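Alr3790 protein (Anabaena sp., PDB 3HIX) is of unknown function but carries a rhodanese-like domain, a fold that in relatives often serves sulfur transfer. Local coordinates at residues Ser23-Gly28 / Ala33-Ile38. Residues are numbered along the deposited sequence; the frame is centred on the assembly and turned at random.
With MN (manganese (II) ion), chain D.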
ATOM      1  N   SER A  23      10.077   3.249  -5.788  1.00 25.56           N
ATOM      2  CA  SER A  23      10.308   3.971  -7.035  1.00 28.39           C
ATOM      3  C   SER A  23       8.979   4.116  -7.760  1.00 23.14           C
ATOM      4  O   SER A  23       8.715   5.130  -8.403  1.00 20.99           O
ATOM      5  CB  SER A  23      11.287   3.204  -7.929  1.00 30.40           C
ATOM      6  OG  SER A  23      10.680   2.034  -8.462  1.00 35.28           O
ATOM      7  N   THR A  24       8.153   3.082  -7.649  1.00 20.32           N
ATOM      8  CA  THR A  24       6.846   3.053  -8.276  1.00 23.17           C
ATOM      9  C   THR A  24       5.920   4.015  -7.543  1.00 18.01           C
ATOM     10  O   THR A  24       5.167   4.766  -8.160  1.00 17.78           O
ATOM     11  CB  THR A  24       6.258   1.630  -8.227  1.00 27.48           C
ATOM     12  OG1 THR A  24       7.172   0.717  -8.846  1.00 33.91           O
ATOM     13  CG2 THR A  24       4.928   1.575  -8.954  1.00 22.21           C
ATOM     14  N   TYR A  25       5.992   3.991  -6.219  1.00 19.90           N
ATOM     15  CA  TYR A  25       5.183   4.866  -5.385  1.00 18.77           C
ATOM     16  C   TYR A  25       5.406   6.320  -5.813  1.00 14.97           C
ATOM     17  O   TYR A  25       4.448   7.071  -6.009  1.00 13.90           O
ATOM     18  CB  TYR A  25       5.565   4.638  -3.916  1.00 16.14           C
ATOM     19  CG  TYR A  25       4.934   5.568  -2.901  1.00 15.00           C
ATOM     20  CD1 TYR A  25       5.556   6.765  -2.547  1.00 14.07           C
ATOM     21  CD2 TYR A  25       3.742   5.223  -2.252  1.00 16.84           C
ATOM     22  CE1 TYR A  25       5.011   7.599  -1.562  1.00 16.78           C
ATOM     23  CE2 TYR A  25       3.188   6.049  -1.267  1.00 18.63           C
ATOM     24  CZ  TYR A  25       3.829   7.232  -0.927  1.00 19.72           C
ATOM     25  OH  TYR A  25       3.299   8.037   0.058  1.00 18.20           O
ATOM     26  N   ASN A  26       6.667   6.696  -5.995  1.00 13.83           N
ATOM     27  CA  ASN A  26       7.034   8.052  -6.406  1.00 14.90           C
ATOM     28  C   ASN A  26       6.379   8.520  -7.701  1.00 15.15           C
ATOM     29  O   ASN A  26       6.107   9.703  -7.851  1.00 16.42           O
ATOM     30  CB  ASN A  26       8.554   8.171  -6.573  1.00 18.94           C
ATOM     31  CG  ASN A  26       9.289   8.195  -5.245  1.00 26.54           C
ATOM     32  OD1 ASN A  26      10.524   8.138  -5.196  1.00 25.69           O
ATOM     33  ND2 ASN A  26       8.536   8.287  -4.163  1.00 11.82           N
ATOM     34  N   ASP A  27       6.156   7.590  -8.629  1.00 18.24           N
ATOM     35  CA  ASP A  27       5.551   7.890  -9.932  1.00 19.26           C
ATOM     36  C   ASP A  27       4.067   8.148  -9.845  1.00 18.87           C
ATOM     37  O   ASP A  27       3.447   8.568 -10.820  1.00 19.84           O
ATOM     38  CB  ASP A  27       5.763   6.733 -10.918  1.00 21.82           C
ATOM     39  CG  ASP A  27       7.210   6.557 -11.303  1.00 22.91           C
ATOM     40  OD1 ASP A  27       7.974   7.522 -11.117  1.00 16.95           O
ATOM     41  OD2 ASP A  27       7.576   5.469 -11.796  1.00 22.09           O
ATOM     42  N   GLY A  28       3.492   7.872  -8.685  1.00 16.85           N
ATOM     43  CA  GLY A  28       2.070   8.066  -8.506  1.00 20.04           C
ATOM     44  C   GLY A  28       1.454   7.046  -7.575  1.00 16.56           C
ATOM     45  O   GLY A  28       1.580   5.837  -7.776  1.00 15.67           O
ATOM     46  N   ALA A  33      -1.836   7.590   0.803  1.00 20.97           N
ATOM     47  CA  ALA A  33      -1.354   6.239   1.069  1.00 17.52           C
ATOM     48  C   ALA A  33       0.077   6.295   1.569  1.00 18.60           C
ATOM     49  O   ALA A  33       0.845   7.172   1.176  1.00 17.08           O
ATOM     50  CB  ALA A  33      -1.431   5.392  -0.196  1.00 19.45           C
HETATM   51  N   MSE A  34       0.435   5.357   2.438  1.00 17.39           N
HETATM   52  CA  MSE A  34       1.785   5.290   2.985  1.00 19.01           C
HETATM   53  C   MSE A  34       2.643   4.316   2.191  1.00 18.67           C
HETATM   54  O   MSE A  34       2.166   3.258   1.767  1.00 16.93           O
HETATM   55  CB  MSE A  34       1.747   4.820   4.433  1.00 22.68           C
HETATM   56  CG  MSE A  34       0.798   5.584   5.322  1.00 28.28           C
HETATM   57 SE   MSE A  34       0.862   4.823   7.099  1.00 48.34          SE
HETATM   58  CE  MSE A  34       2.628   5.420   7.591  1.00 45.27           C
ATOM     59  N   ALA A  35       3.907   4.674   1.998  1.00 17.56           N
ATOM     60  CA  ALA A  35       4.846   3.825   1.279  1.00 16.89           C
ATOM     61  C   ALA A  35       5.358   2.717   2.201  1.00 21.16           C
ATOM     62  O   ALA A  35       6.059   2.977   3.172  1.00 22.42           O
ATOM     63  CB  ALA A  35       6.017   4.643   0.777  1.00 15.52           C
HETATM   64  N   MSE A  36       5.006   1.480   1.891  1.00 17.57           N
HETATM   65  CA  MSE A  36       5.468   0.361   2.696  1.00 18.93           C
HETATM   66  C   MSE A  36       5.727  -0.835   1.803  1.00 19.50           C
HETATM   67  O   MSE A  36       4.945  -1.769   1.756  1.00 20.91           O
HETATM   68  CB  MSE A  36       4.445   0.022   3.784  1.00 15.45           C
HETATM   69  CG  MSE A  36       4.554   0.939   5.030  1.00 24.00           C
HETATM   70 SE   MSE A  36       3.560   0.243   6.557  1.00 53.47          SE
HETATM   71  CE  MSE A  36       3.585   1.805   7.685  1.00 32.86           C
ATOM     72  N   PRO A  37       6.838  -0.802   1.059  1.00 22.44           N
ATOM     73  CA  PRO A  37       7.227  -1.880   0.149  1.00 25.58           C
ATOM     74  C   PRO A  37       7.232  -3.242   0.855  1.00 24.83           C
ATOM     75  O   PRO A  37       7.586  -3.339   2.031  1.00 24.12           O
ATOM     76  CB  PRO A  37       8.620  -1.449  -0.306  1.00 27.97           C
ATOM     77  CG  PRO A  37       8.525   0.050  -0.281  1.00 26.44           C
ATOM     78  CD  PRO A  37       7.825   0.292   1.028  1.00 25.95           C
ATOM     79  N   ILE A  38       6.840  -4.278   0.119  1.00 23.17           N
ATOM     80  CA  ILE A  38       6.763  -5.646   0.632  1.00 25.14           C
ATOM     81  C   ILE A  38       7.889  -6.063   1.576  1.00 24.59           C
ATOM     82  O   ILE A  38       7.634  -6.571   2.668  1.00 21.34           O
ATOM     83  CB  ILE A  38       6.709  -6.668  -0.540  1.00 36.14           C
ATOM     84  CG1 ILE A  38       5.268  -6.824  -1.038  1.00 38.02           C
ATOM     85  CG2 ILE A  38       7.256  -8.017  -0.093  1.00 43.86           C
ATOM     86  CD1 ILE A  38       4.366  -7.608  -0.090  1.00 26.85           C
TER
HETATM   87 MN    MN D 201      10.062   7.788 -11.564  1.00 24.77          MN
HETATM   88  O   HOH W   1      10.512   6.366  -9.746  1.00 24.01           O
HETATM   89  O   HOH W   2      10.070   5.839 -12.815  1.00 31.75           O
HETATM   90  O   HOH W   3       9.679   9.208 -13.130  1.00 34.83           O
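Tyr-25 and Ala-35 meet through a ring face and a single methyl group, a compact example of how one aromatic side chain can tie a short helix to the edge of a sheet. The methyl carbon CB of Ala-35 stands over the middle of the Tyr-25 ring, 3.6 Å from its centroid and only 5° off the ring normal, a nearly ideal CH-pi contact. All six ring carbons are therefore almost equally far from it; CE2 of Tyr-25 lies 3.8 Å from CB of Ala-35 and also rests on the backbone, 3.6 Å from N of Ala-35. Because CG of Tyr-25 is anti to the backbone N (chi1 174°), the side chain reaches out from the helix to the strand, and the ring then presents its flat side to the methyl. At the far end the phenol OH donates a hydrogen bond of 2.8 Å to the carbonyl O of Ala-33, which sits at the ring edge; the hydroxyl lies 22° out of that carbonyl's plane. In the rhodanese-like fold, 34-35 is an outermost strand of the parallel sheet, next to 15-18, and helix 22-26 packs beside it through this tyrosine. Tyr-25 also stacks on His-29 and touches Asp-18. A leucine in its place would probably leave the Ala-33 carbonyl without this donor and the Ala-35 methyl without a flat surface to rest on. Gly-28, the first residue past the helix to leave helical backbone angles, has a positive phi; a CB here would run into the carbonyl O of Asp-27, which calls for glycine. Asp-27, at the exposed surface, binds manganese through OD1 at 2.1 Å, with three waters and two histidines of the C-terminal tag, His-102 and His-104, completing its shell.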